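Local atomic coordinates of hydratase ChsH1 (Mycobacterium tuberculosis, PDB entry 4W78), a protein that hydrates the steroid enoyl-CoA 3-oxo-4,17-pregnadiene-20-carboxyl-CoA during breakdown of the cholesterol side chain in Mycobacterium tuberculosis, in complex with ChsH2. Residues R24-Q29 and G116-I121; G59-P64 and Y112-E117; A65-W70 and C105-H110; G99-N104 and L163-A168; I121-G126 and I142-V147. All coordinates share one frame; numbering follows the deposited sequence.

Contact 1. Residues R24-Q29 and G116-I121; sequences RDPVNQ and GEQVSI
Val27 and the turn residues Gly116 and Glu117 are joined by two backbone hydrogen bonds between loops, at one end of the hot-dog fold, where the loop before helix 29-39 runs beside the lead-in to strand 119-134. Val27 N gives its hydrogen to Glu117 O at 2.7 Å, and Gly116 N answers with a nearly straight bond to Val27 O at 2.8 Å. Gly116 suits this place because its positive phi (103°) would press a CB against the preceding carbonyl. Valine at 27 adds a buried apolar branch: with CG2 anti to the carbonyl carbon, that methyl packs 3.4 Å from Glu117 O and reaches Val119 CG2 at 4.2 Å. Pro26, more exposed and with no N-H to give, leaves the pairing to Val27 N. Next to it a water joins the two segments, donating to Asp25 O and accepting from Val119 N. Asp25 itself turns away from 116-121 to form a salt bridge with Arg24 and to bond Asn33 of the second copy of this protein. Asn28, the N-cap of helix 29-39, holds the loop's shape from within: its ND2 donates to Pro26 O at 2.9 Å, almost perfectly straight and in the plane of the amide.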
# COMPACT_ATOMS: atom_id res chain seq x y z
N ARG A 24 14.37 -1.65 -3.88
CA ARG A 24 14.26 -2.38 -2.62
C ARG A 24 14.05 -3.88 -2.84
O ARG A 24 14.64 -4.71 -2.14
CB ARG A 24 13.10 -1.81 -1.79
CG ARG A 24 12.99 -2.44 -0.41
CD ARG A 24 11.69 -2.07 0.28
NE ARG A 24 10.55 -2.71 -0.36
CZ ARG A 24 9.29 -2.59 0.02
NH1 ARG A 24 8.96 -1.85 1.08
NH2 ARG A 24 8.35 -3.24 -0.65
N ASP A 25 13.20 -4.21 -3.80
CA ASP A 25 12.88 -5.61 -4.11
C ASP A 25 13.13 -5.86 -5.58
O ASP A 25 13.03 -4.95 -6.40
CB ASP A 25 11.38 -5.90 -3.86
CG ASP A 25 10.86 -5.25 -2.59
OD1 ASP A 25 11.14 -5.79 -1.51
OD2 ASP A 25 10.17 -4.22 -2.69
N PRO A 26 13.41 -7.12 -5.94
CA PRO A 26 13.31 -7.49 -7.35
C PRO A 26 11.87 -7.32 -7.80
O PRO A 26 10.97 -7.29 -6.97
CB PRO A 26 13.65 -8.99 -7.35
CG PRO A 26 14.28 -9.26 -6.01
CD PRO A 26 13.65 -8.28 -5.07
N VAL A 27 11.65 -7.20 -9.11
CA VAL A 27 10.29 -7.29 -9.66
C VAL A 27 9.65 -8.53 -9.05
O VAL A 27 10.30 -9.59 -8.97
CB VAL A 27 10.34 -7.40 -11.19
CG1 VAL A 27 8.93 -7.63 -11.78
CG2 VAL A 27 11.00 -6.15 -11.78
N ASN A 28 8.41 -8.41 -8.58
CA ASN A 28 7.82 -9.52 -7.84
C ASN A 28 6.31 -9.57 -7.97
O ASN A 28 5.65 -8.53 -8.09
CB ASN A 28 8.23 -9.46 -6.36
CG ASN A 28 7.68 -8.27 -5.65
OD1 ASN A 28 6.57 -8.31 -5.12
ND2 ASN A 28 8.46 -7.19 -5.62
N GLN A 29 5.78 -10.79 -7.95
CA GLN A 29 4.35 -11.02 -8.11
C GLN A 29 3.46 -10.34 -7.04
O GLN A 29 2.41 -9.80 -7.40
CB GLN A 29 4.03 -12.51 -8.24
CG GLN A 29 2.62 -12.75 -8.78
CD GLN A 29 2.50 -12.28 -10.22
OE1 GLN A 29 3.37 -12.59 -11.04
NE2 GLN A 29 1.43 -11.54 -10.55
N GLY A 116 11.64 -11.47 -10.47
CA GLY A 116 12.98 -11.92 -10.12
C GLY A 116 14.07 -10.98 -10.62
O GLY A 116 15.17 -10.95 -10.06
N GLU A 117 13.76 -10.19 -11.64
CA GLU A 117 14.74 -9.23 -12.14
C GLU A 117 14.88 -8.06 -11.19
O GLU A 117 13.89 -7.57 -10.66
CB GLU A 117 14.38 -8.75 -13.54
CG GLU A 117 14.41 -9.88 -14.56
CD GLU A 117 14.46 -9.38 -15.98
OE1 GLU A 117 13.44 -8.84 -16.46
OE2 GLU A 117 15.53 -9.53 -16.62
N GLN A 118 16.12 -7.65 -10.97
CA GLN A 118 16.47 -6.56 -10.05
C GLN A 118 16.79 -5.28 -10.82
O GLN A 118 17.77 -5.23 -11.56
CB GLN A 118 17.69 -6.97 -9.21
CG GLN A 118 18.32 -5.85 -8.40
CD GLN A 118 17.46 -5.46 -7.21
OE1 GLN A 118 17.20 -6.27 -6.31
NE2 GLN A 118 17.01 -4.20 -7.19
N VAL A 119 15.98 -4.25 -10.63
CA VAL A 119 16.16 -2.98 -11.34
C VAL A 119 16.99 -1.99 -10.53
O VAL A 119 16.96 -2.01 -9.29
CB VAL A 119 14.77 -2.36 -11.67
CG1 VAL A 119 14.90 -1.00 -12.31
CG2 VAL A 119 13.98 -3.30 -12.59
N SER A 120 17.78 -1.17 -11.22
CA SER A 120 18.45 -0.04 -10.58
C SER A 120 18.05 1.26 -11.28
O SER A 120 17.60 1.22 -12.42
CB SER A 120 19.96 -0.20 -10.63
OG SER A 120 20.41 -0.10 -11.96
N ILE A 121 18.22 2.39 -10.61
CA ILE A 121 17.85 3.68 -11.18
C ILE A 121 19.02 4.66 -11.10
O ILE A 121 19.76 4.68 -10.11
CB ILE A 121 16.62 4.28 -10.45
CG1 ILE A 121 16.15 5.58 -11.10
CG2 ILE A 121 16.91 4.47 -8.95
CD1 ILE A 121 14.86 6.14 -10.47
O HOH W 1 13.41 -4.40 -9.11

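Contact 2. Residues G59-P64 and Y112-E117; sequences GIVAPP and YLLPGE
A type II beta turn, Leu114 to Glu117, and the extended residues leading into it pack across the proline-rich loop 59-64, with Ala62 and Leu113 at the join. Ala62 N donates to Leu113 O at 2.8 Å, and a water donating to Ala62 O and accepting from Leu113 N extends the bridge. Glu117 N closes the turn on Leu114 O at 3.0 Å, and Glu117 OE1 accepts in return from Leu114 N at 2.9 Å while meeting Arg111 in a salt bridge. Glycine suits the third position of the turn, where phi is positive; Pro115, at the second, puts CD 3.2 Å from Ile60 O. Val61 CG1, anti to the carbonyl carbon (chi1 -74°), meets Leu114 CD2 at 3.8 Å, leaving CG2 to reach Tyr112 CD2 at 3.6 Å. Tyrosine offers a face and a hydroxyl together. Pro64 CG makes a CH-pi contact over that face, 3.7 Å from the ring centroid, and Tyr112 OH is hydrogen-bonded to Ile73 N of the ChsH2 chain. Around this loop pair, Ala62 and Pro63 lean on Ile32 of helix 29-39, Ala62 touches Trp70 of helix 67-70, and the turn leads on into strand 119-134.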
# COMPACT_ATOMS: atom_id res chain seq x y z
N GLY A 59 7.05 -15.70 -19.67
CA GLY A 59 6.23 -16.04 -18.52
C GLY A 59 5.55 -14.75 -18.10
O GLY A 59 5.59 -13.79 -18.87
N ILE A 60 4.94 -14.73 -16.92
CA ILE A 60 4.29 -13.52 -16.42
C ILE A 60 5.26 -12.35 -16.52
O ILE A 60 6.44 -12.50 -16.22
CB ILE A 60 3.84 -13.69 -14.95
CG1 ILE A 60 2.56 -14.54 -14.88
CG2 ILE A 60 3.59 -12.33 -14.29
CD1 ILE A 60 2.23 -15.03 -13.48
N VAL A 61 4.77 -11.20 -16.97
CA VAL A 61 5.60 -10.01 -17.03
C VAL A 61 5.02 -8.91 -16.14
O VAL A 61 3.83 -8.92 -15.81
CB VAL A 61 5.74 -9.48 -18.48
CG1 VAL A 61 6.67 -10.37 -19.29
CG2 VAL A 61 4.37 -9.38 -19.16
N ALA A 62 5.87 -7.98 -15.73
CA ALA A 62 5.41 -6.82 -14.99
C ALA A 62 4.75 -5.80 -15.92
O ALA A 62 5.19 -5.61 -17.05
CB ALA A 62 6.59 -6.16 -14.25
N PRO A 63 3.72 -5.09 -15.44
CA PRO A 63 3.21 -3.97 -16.23
C PRO A 63 4.32 -2.95 -16.48
O PRO A 63 5.03 -2.58 -15.55
CB PRO A 63 2.13 -3.36 -15.33
CG PRO A 63 1.77 -4.44 -14.35
CD PRO A 63 3.00 -5.29 -14.17
N PRO A 64 4.47 -2.48 -17.73
CA PRO A 64 5.54 -1.52 -18.02
C PRO A 64 5.45 -0.28 -17.13
O PRO A 64 6.48 0.21 -16.64
CB PRO A 64 5.30 -1.15 -19.48
CG PRO A 64 4.71 -2.42 -20.05
CD PRO A 64 3.83 -2.98 -18.97
N TYR A 112 9.76 -5.68 -21.59
CA TYR A 112 9.00 -6.04 -20.41
C TYR A 112 9.92 -6.75 -19.41
O TYR A 112 10.83 -7.50 -19.81
CB TYR A 112 7.82 -6.96 -20.79
CG TYR A 112 6.63 -6.22 -21.38
CD1 TYR A 112 6.75 -5.48 -22.56
CD2 TYR A 112 5.39 -6.28 -20.76
CE1 TYR A 112 5.66 -4.80 -23.08
CE2 TYR A 112 4.29 -5.62 -21.28
CZ TYR A 112 4.43 -4.87 -22.44
OH TYR A 112 3.34 -4.20 -22.94
N LEU A 113 9.68 -6.51 -18.13
CA LEU A 113 10.47 -7.15 -17.07
C LEU A 113 9.80 -8.40 -16.50
O LEU A 113 8.57 -8.51 -16.47
CB LEU A 113 10.73 -6.16 -15.93
CG LEU A 113 11.34 -4.84 -16.37
CD1 LEU A 113 11.50 -3.95 -15.14
CD2 LEU A 113 12.67 -5.06 -17.09
N LEU A 114 10.62 -9.32 -16.01
CA LEU A 114 10.13 -10.56 -15.42
C LEU A 114 10.30 -10.56 -13.90
O LEU A 114 11.28 -10.02 -13.39
CB LEU A 114 10.92 -11.74 -15.99
CG LEU A 114 10.88 -11.91 -17.51
CD1 LEU A 114 11.99 -12.87 -17.95
CD2 LEU A 114 9.52 -12.46 -17.91
N PRO A 115 9.34 -11.15 -13.16
CA PRO A 115 9.57 -11.37 -11.73
C PRO A 115 10.95 -11.99 -11.47
O PRO A 115 11.36 -12.90 -12.20
CB PRO A 115 8.45 -12.33 -11.35
CG PRO A 115 7.32 -11.94 -12.28
CD PRO A 115 8.00 -11.58 -13.59
N GLY A 116 11.64 -11.47 -10.47
CA GLY A 116 12.98 -11.92 -10.12
C GLY A 116 14.07 -10.98 -10.62
O GLY A 116 15.17 -10.95 -10.06
N GLU A 117 13.76 -10.19 -11.64
CA GLU A 117 14.74 -9.23 -12.14
C GLU A 117 14.88 -8.06 -11.19
O GLU A 117 13.89 -7.57 -10.66
CB GLU A 117 14.38 -8.75 -13.54
CG GLU A 117 14.41 -9.88 -14.56
CD GLU A 117 14.46 -9.38 -15.98
OE1 GLU A 117 13.44 -8.84 -16.46
OE2 GLU A 117 15.53 -9.53 -16.62
O HOH W 2 7.74 -4.56 -17.66

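Contact 3. Residues A65-W70 and C105-H110; sequences AMIQVW and CEQTYH
Gln107 OE1 is gripped twice: Tyr109 OH donates to it at 2.7 Å, in the carbonyl plane on a lone pair, and a water donates to it at 2.9 Å. The same water gives its other hydrogen to Ala65 O, 2.6 Å away, and accepts from Gln68 N at 3.1 Å, so it ties the side-chain amide of the strand to the backbone of the helical turn. A glutamine suits this buried place because its chain, extended beyond CG, reaches from the sheet toward the helix and ends in a group able to take both hydrogens. Its partner Tyr109, two residues along and on the same side of the strand, helps set the rotation of the amide. Beyond the polar cluster, Ile67 supplies the apolar part. Its CG2 comes to the edge of the Tyr109 ring, near the ring plane, at 3.8 Å from CE1, and lies 3.7 Å from Gln107 OE1. That branch points at the strand while CG1, anti to the backbone N (chi1 -172°), carries CD1 off toward Leu113. Gln68 and Gln107 cross at about a right angle, their amide planes 47° apart; Gln68 OE1 is 3.1 Å from Gln107 NE2, but the angle is too poor for a hydrogen bond. Tyr109 OH lies 3.8 Å from Ala65 CA, whose CB points away from the strand. Cys105 to Thr108 also pair antiparallel with a strand of the ChsH2 chain. A sheet that runs on into a partner subunit, with helical segments against one face, is consistent with paired hot-dog domains.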
# COMPACT_ATOMS: atom_id res chain seq x y z
N ALA A 65 4.22 0.17 -16.89
CA ALA A 65 3.98 1.38 -16.09
C ALA A 65 4.35 1.23 -14.61
O ALA A 65 4.28 2.20 -13.87
CB ALA A 65 2.52 1.82 -16.22
N MET A 66 4.71 0.02 -14.19
CA MET A 66 5.27 -0.17 -12.84
C MET A 66 6.75 0.17 -12.69
O MET A 66 7.28 0.08 -11.58
CB MET A 66 5.04 -1.61 -12.33
CG MET A 66 3.62 -1.89 -11.89
SD MET A 66 3.50 -3.45 -10.99
CE MET A 66 4.13 -2.97 -9.38
N ILE A 67 7.43 0.58 -13.76
CA ILE A 67 8.89 0.74 -13.68
C ILE A 67 9.33 1.66 -12.54
O ILE A 67 10.23 1.31 -11.79
CB ILE A 67 9.54 1.16 -15.02
CG1 ILE A 67 11.08 1.10 -14.92
CG2 ILE A 67 9.10 2.56 -15.47
CD1 ILE A 67 11.61 -0.31 -14.78
N GLN A 68 8.64 2.78 -12.35
CA GLN A 68 9.02 3.72 -11.31
C GLN A 68 8.66 3.20 -9.92
O GLN A 68 9.26 3.62 -8.92
CB GLN A 68 8.35 5.07 -11.59
CG GLN A 68 8.87 6.23 -10.80
CD GLN A 68 8.33 7.56 -11.33
OE1 GLN A 68 7.82 7.63 -12.44
NE2 GLN A 68 8.42 8.60 -10.53
N VAL A 69 7.69 2.30 -9.84
CA VAL A 69 7.28 1.75 -8.55
C VAL A 69 8.42 0.99 -7.87
O VAL A 69 8.63 1.11 -6.66
CB VAL A 69 6.04 0.83 -8.71
CG1 VAL A 69 5.61 0.25 -7.39
CG2 VAL A 69 4.91 1.62 -9.34
N TRP A 70 9.17 0.23 -8.66
CA TRP A 70 10.20 -0.63 -8.07
C TRP A 70 11.22 0.18 -7.30
O TRP A 70 11.72 -0.28 -6.26
CB TRP A 70 10.89 -1.47 -9.15
CG TRP A 70 9.91 -2.25 -9.96
CD1 TRP A 70 9.66 -2.12 -11.29
CD2 TRP A 70 8.99 -3.25 -9.48
NE1 TRP A 70 8.66 -2.99 -11.68
CE2 TRP A 70 8.24 -3.69 -10.59
CE3 TRP A 70 8.74 -3.82 -8.22
CZ2 TRP A 70 7.25 -4.66 -10.48
CZ3 TRP A 70 7.75 -4.78 -8.12
CH2 TRP A 70 7.02 -5.20 -9.24
N CYS A 105 5.79 13.94 -17.90
CA CYS A 105 6.49 12.70 -17.59
C CYS A 105 6.41 11.84 -18.85
O CYS A 105 5.31 11.45 -19.25
CB CYS A 105 5.74 11.95 -16.46
SG CYS A 105 6.31 10.24 -16.13
N GLU A 106 7.54 11.55 -19.49
CA GLU A 106 7.54 10.65 -20.64
C GLU A 106 8.37 9.42 -20.34
O GLU A 106 9.57 9.53 -20.09
CB GLU A 106 8.11 11.33 -21.87
CG GLU A 106 8.15 10.42 -23.08
CD GLU A 106 9.05 10.95 -24.18
OE1 GLU A 106 9.62 12.05 -24.01
OE2 GLU A 106 9.18 10.26 -25.22
N GLN A 107 7.75 8.25 -20.36
CA GLN A 107 8.45 7.00 -20.07
C GLN A 107 8.58 6.15 -21.33
O GLN A 107 7.62 6.03 -22.10
CB GLN A 107 7.71 6.20 -18.98
CG GLN A 107 7.65 6.92 -17.63
CD GLN A 107 7.22 6.02 -16.48
OE1 GLN A 107 6.58 4.99 -16.69
NE2 GLN A 107 7.57 6.41 -15.25
N THR A 108 9.76 5.58 -21.53
CA THR A 108 10.01 4.66 -22.64
C THR A 108 10.39 3.30 -22.06
O THR A 108 11.21 3.21 -21.14
CB THR A 108 11.14 5.18 -23.54
OG1 THR A 108 10.74 6.43 -24.14
CG2 THR A 108 11.49 4.18 -24.63
N TYR A 109 9.77 2.24 -22.57
CA TYR A 109 10.02 0.89 -22.06
C TYR A 109 10.73 0.07 -23.13
O TYR A 109 10.16 -0.22 -24.18
CB TYR A 109 8.70 0.22 -21.64
CG TYR A 109 7.79 1.15 -20.86
CD1 TYR A 109 8.10 1.51 -19.54
CD2 TYR A 109 6.66 1.69 -21.44
CE1 TYR A 109 7.28 2.38 -18.83
CE2 TYR A 109 5.84 2.56 -20.74
CZ TYR A 109 6.16 2.90 -19.43
OH TYR A 109 5.34 3.76 -18.76
N HIS A 110 11.98 -0.30 -22.87
CA HIS A 110 12.73 -1.01 -23.90
C HIS A 110 12.29 -2.46 -24.06
O HIS A 110 12.30 -3.00 -25.17
CB HIS A 110 14.23 -0.93 -23.63
CG HIS A 110 14.75 0.48 -23.55
ND1 HIS A 110 14.52 1.41 -24.54
CD2 HIS A 110 15.48 1.10 -22.60
CE1 HIS A 110 15.09 2.56 -24.19
NE2 HIS A 110 15.68 2.39 -23.02
O HOH W 3 6.31 3.89 -14.00

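Contact 4. Residues G99-N104 and L163-A168; sequences GVVATN and LKFKPA
Lys164 curls back over Gly99 and Val100 on the antiparallel pairing of strands 99-109 and 153-165 in the hot-dog sheet. Its CB lies 3.8 Å from Gly99 O. Bends at chi2 and chi3 then fold the chain: CD lies 3.5 Å from Gly99 O and also touches Val100 CG2, and CE stays beside that oxygen. At the tip, NZ makes a weak 3.5 Å bond to Gly99 O, while its salt bridge is with Asp93 of helix 85-94. Lysine thus serves twice, its methylenes packing on the sheet and its charge reaching the helix. The backbones pair through Gly99 with Phe165 and Val101 with Leu163, two hydrogen-bonded pairs of two bonds each; the shortest runs from Leu163 N to Val101 O at 2.8 Å. Beyond them Thr103 and Asn104 both face Arg161, a classic beta bulge. On the face shared by Val101 and Leu163, Val101 CG1 packs 3.9 Å from Leu163 CB. Phe165 CG lies between its own N and carbonyl carbon (chi1 62°), which swings the ring across to its partner strand. Glycine suits residue 99 because the ring occupies the side-chain place: Gly99 CA sits over the ring centre, 3.8 Å from the centroid and 13° off the normal.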
# COMPACT_ATOMS: atom_id res chain seq x y z
N GLY A 99 7.40 26.76 -4.44
CA GLY A 99 6.35 25.92 -4.99
C GLY A 99 6.91 24.91 -5.97
O GLY A 99 7.98 25.13 -6.55
N VAL A 100 6.20 23.80 -6.15
CA VAL A 100 6.61 22.79 -7.12
C VAL A 100 5.40 22.07 -7.70
O VAL A 100 4.40 21.82 -7.01
CB VAL A 100 7.64 21.79 -6.54
CG1 VAL A 100 7.01 20.92 -5.46
CG2 VAL A 100 8.24 20.92 -7.64
N VAL A 101 5.46 21.76 -8.99
CA VAL A 101 4.46 20.93 -9.65
C VAL A 101 5.15 20.14 -10.75
O VAL A 101 6.05 20.65 -11.40
CB VAL A 101 3.28 21.78 -10.22
CG1 VAL A 101 3.75 22.73 -11.31
CG2 VAL A 101 2.17 20.88 -10.76
N ALA A 102 4.76 18.88 -10.92
CA ALA A 102 5.25 18.14 -12.07
C ALA A 102 4.39 18.49 -13.28
O ALA A 102 3.16 18.58 -13.18
CB ALA A 102 5.23 16.64 -11.80
N THR A 103 5.02 18.72 -14.43
CA THR A 103 4.29 19.15 -15.61
C THR A 103 4.21 18.08 -16.71
O THR A 103 3.18 17.98 -17.40
CB THR A 103 4.89 20.44 -16.21
OG1 THR A 103 6.23 20.17 -16.65
CG2 THR A 103 4.92 21.55 -15.17
N ASN A 104 5.28 17.32 -16.88
CA ASN A 104 5.35 16.30 -17.93
C ASN A 104 6.18 15.13 -17.46
O ASN A 104 7.17 15.30 -16.77
CB ASN A 104 6.04 16.84 -19.19
CG ASN A 104 5.59 18.20 -19.58
OD1 ASN A 104 6.01 19.20 -19.00
ND2 ASN A 104 4.74 18.28 -20.60
N LEU A 163 8.20 22.19 -12.45
CA LEU A 163 8.26 23.63 -12.38
C LEU A 163 8.42 24.04 -10.92
O LEU A 163 7.60 23.67 -10.07
CB LEU A 163 6.96 24.23 -12.94
CG LEU A 163 6.76 25.73 -12.73
CD1 LEU A 163 7.80 26.56 -13.49
CD2 LEU A 163 5.34 26.11 -13.12
N LYS A 164 9.48 24.77 -10.61
CA LYS A 164 9.63 25.40 -9.30
C LYS A 164 9.23 26.85 -9.45
O LYS A 164 9.78 27.57 -10.28
CB LYS A 164 11.08 25.31 -8.81
CG LYS A 164 11.54 23.90 -8.50
CD LYS A 164 10.98 23.43 -7.18
CE LYS A 164 11.64 24.16 -6.02
NZ LYS A 164 10.78 24.08 -4.81
N PHE A 165 8.28 27.30 -8.64
CA PHE A 165 7.69 28.61 -8.87
C PHE A 165 7.53 29.39 -7.57
O PHE A 165 7.53 28.81 -6.49
CB PHE A 165 6.33 28.46 -9.58
CG PHE A 165 5.29 27.71 -8.78
CD1 PHE A 165 5.19 26.33 -8.86
CD2 PHE A 165 4.41 28.39 -7.95
CE1 PHE A 165 4.24 25.64 -8.13
CE2 PHE A 165 3.46 27.70 -7.22
CZ PHE A 165 3.37 26.33 -7.30
N LYS A 166 7.40 30.71 -7.72
CA LYS A 166 7.08 31.60 -6.61
C LYS A 166 5.57 31.63 -6.42
O LYS A 166 4.84 32.04 -7.33
CB LYS A 166 7.58 33.01 -6.90
CG LYS A 166 9.07 33.23 -6.68
CD LYS A 166 9.45 34.66 -6.98
CE LYS A 166 10.77 35.04 -6.33
NZ LYS A 166 11.84 34.09 -6.71
N PRO A 167 5.09 31.19 -5.25
CA PRO A 167 3.65 31.22 -4.95
C PRO A 167 3.13 32.65 -4.90
O PRO A 167 3.93 33.59 -4.83
CB PRO A 167 3.58 30.58 -3.56
CG PRO A 167 4.81 29.74 -3.47
CD PRO A 167 5.86 30.56 -4.17
N ALA A 168 1.81 32.81 -4.93
CA ALA A 168 1.17 34.13 -5.03
C ALA A 168 1.67 35.12 -3.98
O ALA A 168 1.87 36.29 -4.27
CB ALA A 168 -0.35 33.99 -4.97

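Contact 5. Residues I121-G126 and I142-V147; sequences ISAELG and INQHIV
Ile146 packs tightly against Ile121 and Ala123 on one face of this strand pair, whereas Glu124 and His145 sit more loosely on the other. On the tight side Ile146 spreads two branches: CG2, anti to the backbone N, meets Ile121 CG1 at 3.5 Å, and CG1, anti to the carbonyl carbon (chi1 -55°), sends CD1 to Ala123 CB at 3.5 Å, closer than usual for carbons. Alanine's small size lets the isoleucine tip lie across it. Farther along, Leu125 CD1 touches Ile142 CG2 at 3.7 Å, and both side chains also reach Ile88 of helix 85-94; Leu125 meets helix 3-13 as well, so branched apolar residues suit this helix-covered face. The opposite face is partly exposed and carries three polar residues, Ser122, Glu124 and His145, beside Val147. There Glu124, extended beyond CG, brings OE1 to 3.9 Å from His145 CB, near the plane of the ring, but 4.3 Å from His145 ND1, too far for a direct bond, whatever the charge of the histidine. Val147 CG2 lies over one face of the imidazole. Ser122 OG is hydrogen-bonded to Ser18 O. Between the faces run five backbone bonds, from Ser122 N to Val147 O at one end to Gly126 N to Asn143 O, 2.7 Å, at the other. Two long antiparallel strands joined as a hairpin, one face under helices, are typical of the sheet in a hot-dog fold.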
# COMPACT_ATOMS: atom_id res chain seq x y z
N ILE A 121 18.22 2.39 -10.61
CA ILE A 121 17.85 3.68 -11.18
C ILE A 121 19.02 4.66 -11.10
O ILE A 121 19.76 4.68 -10.11
CB ILE A 121 16.62 4.28 -10.45
CG1 ILE A 121 16.15 5.58 -11.10
CG2 ILE A 121 16.91 4.47 -8.95
CD1 ILE A 121 14.86 6.14 -10.47
N SER A 122 19.17 5.48 -12.14
CA SER A 122 20.19 6.54 -12.19
C SER A 122 19.52 7.79 -12.73
O SER A 122 18.69 7.70 -13.64
CB SER A 122 21.33 6.12 -13.10
OG SER A 122 22.31 7.14 -13.24
N ALA A 123 19.86 8.94 -12.16
CA ALA A 123 19.23 10.20 -12.56
C ALA A 123 20.27 11.21 -13.01
O ALA A 123 21.32 11.35 -12.40
CB ALA A 123 18.43 10.77 -11.40
N GLU A 124 19.95 11.93 -14.09
CA GLU A 124 20.83 12.95 -14.65
C GLU A 124 20.00 14.21 -14.83
O GLU A 124 18.84 14.13 -15.24
CB GLU A 124 21.35 12.48 -16.03
CG GLU A 124 22.32 13.43 -16.68
CD GLU A 124 22.40 13.24 -18.18
OE1 GLU A 124 21.34 13.33 -18.82
OE2 GLU A 124 23.51 13.00 -18.71
N LEU A 125 20.57 15.37 -14.49
CA LEU A 125 19.91 16.65 -14.73
C LEU A 125 19.98 17.01 -16.22
O LEU A 125 21.02 16.86 -16.86
CB LEU A 125 20.57 17.72 -13.84
CG LEU A 125 20.00 19.12 -13.68
CD1 LEU A 125 18.58 19.05 -13.15
CD2 LEU A 125 20.87 19.90 -12.73
N GLY A 126 18.84 17.44 -16.77
CA GLY A 126 18.78 17.94 -18.13
C GLY A 126 18.58 19.45 -18.14
O GLY A 126 19.16 20.16 -17.33
N ILE A 142 12.67 22.41 -14.68
CA ILE A 142 13.81 21.51 -14.45
C ILE A 142 13.49 20.15 -15.04
O ILE A 142 12.49 19.52 -14.67
CB ILE A 142 14.08 21.35 -12.96
CG1 ILE A 142 14.52 22.69 -12.36
CG2 ILE A 142 15.17 20.30 -12.72
CD1 ILE A 142 13.75 23.06 -11.13
N ASN A 143 14.31 19.71 -15.99
CA ASN A 143 14.21 18.38 -16.58
C ASN A 143 15.22 17.41 -16.02
O ASN A 143 16.35 17.80 -15.67
CB ASN A 143 14.42 18.47 -18.09
CG ASN A 143 13.33 19.25 -18.79
OD1 ASN A 143 12.34 18.67 -19.23
ND2 ASN A 143 13.49 20.56 -18.86
N GLN A 144 14.81 16.15 -15.91
CA GLN A 144 15.73 15.07 -15.53
C GLN A 144 15.60 13.92 -16.50
O GLN A 144 14.49 13.63 -16.98
CB GLN A 144 15.41 14.56 -14.13
CG GLN A 144 15.80 15.48 -12.99
CD GLN A 144 15.47 14.84 -11.66
OE1 GLN A 144 14.37 15.01 -11.13
NE2 GLN A 144 16.40 14.06 -11.13
N HIS A 145 16.71 13.24 -16.80
CA HIS A 145 16.68 11.99 -17.55
C HIS A 145 17.00 10.86 -16.59
O HIS A 145 18.09 10.81 -16.00
CB HIS A 145 17.68 12.00 -18.71
CG HIS A 145 17.56 10.80 -19.62
ND1 HIS A 145 18.61 10.32 -20.36
CD2 HIS A 145 16.51 9.99 -19.90
CE1 HIS A 145 18.24 9.28 -21.07
NE2 HIS A 145 16.96 9.06 -20.81
N ILE A 146 16.03 9.98 -16.40
CA ILE A 146 16.15 8.83 -15.51
C ILE A 146 16.33 7.60 -16.38
O ILE A 146 15.64 7.45 -17.39
CB ILE A 146 14.83 8.64 -14.75
CG1 ILE A 146 14.42 9.91 -14.01
CG2 ILE A 146 14.86 7.38 -13.87
CD1 ILE A 146 15.48 10.57 -13.26
N VAL A 147 17.25 6.73 -15.99
CA VAL A 147 17.44 5.46 -16.69
C VAL A 147 17.37 4.30 -15.70
O VAL A 147 17.97 4.36 -14.62
CB VAL A 147 18.77 5.43 -17.47
CG1 VAL A 147 18.95 4.10 -18.18
CG2 VAL A 147 18.84 6.59 -18.48

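How the contacts relate
Contacts 1, 2 and 3 cluster at one end of the molecule, their centres 9 to 13 Å apart; Val27, Ala62 and Trp70 pack together among them, and contacts 1 and 2 share Gly116 and Glu117. Along the sequence contact 3 is nested inside both. Contact 4 lies on the far side of the chain's centre, about 32 Å centre to centre from contact 1, yet strand 99-109 carries both it and contact 3. Contact 5 is nested within the loop closed by contact 4 and touches it through Lys164 and Ile142. Contacts 1, 3, 4 and 5 thus reach one antiparallel sheet; residues 104-108, from contacts 4 and 3, pair with a ChsH2 strand, so the sheet runs on across the interface.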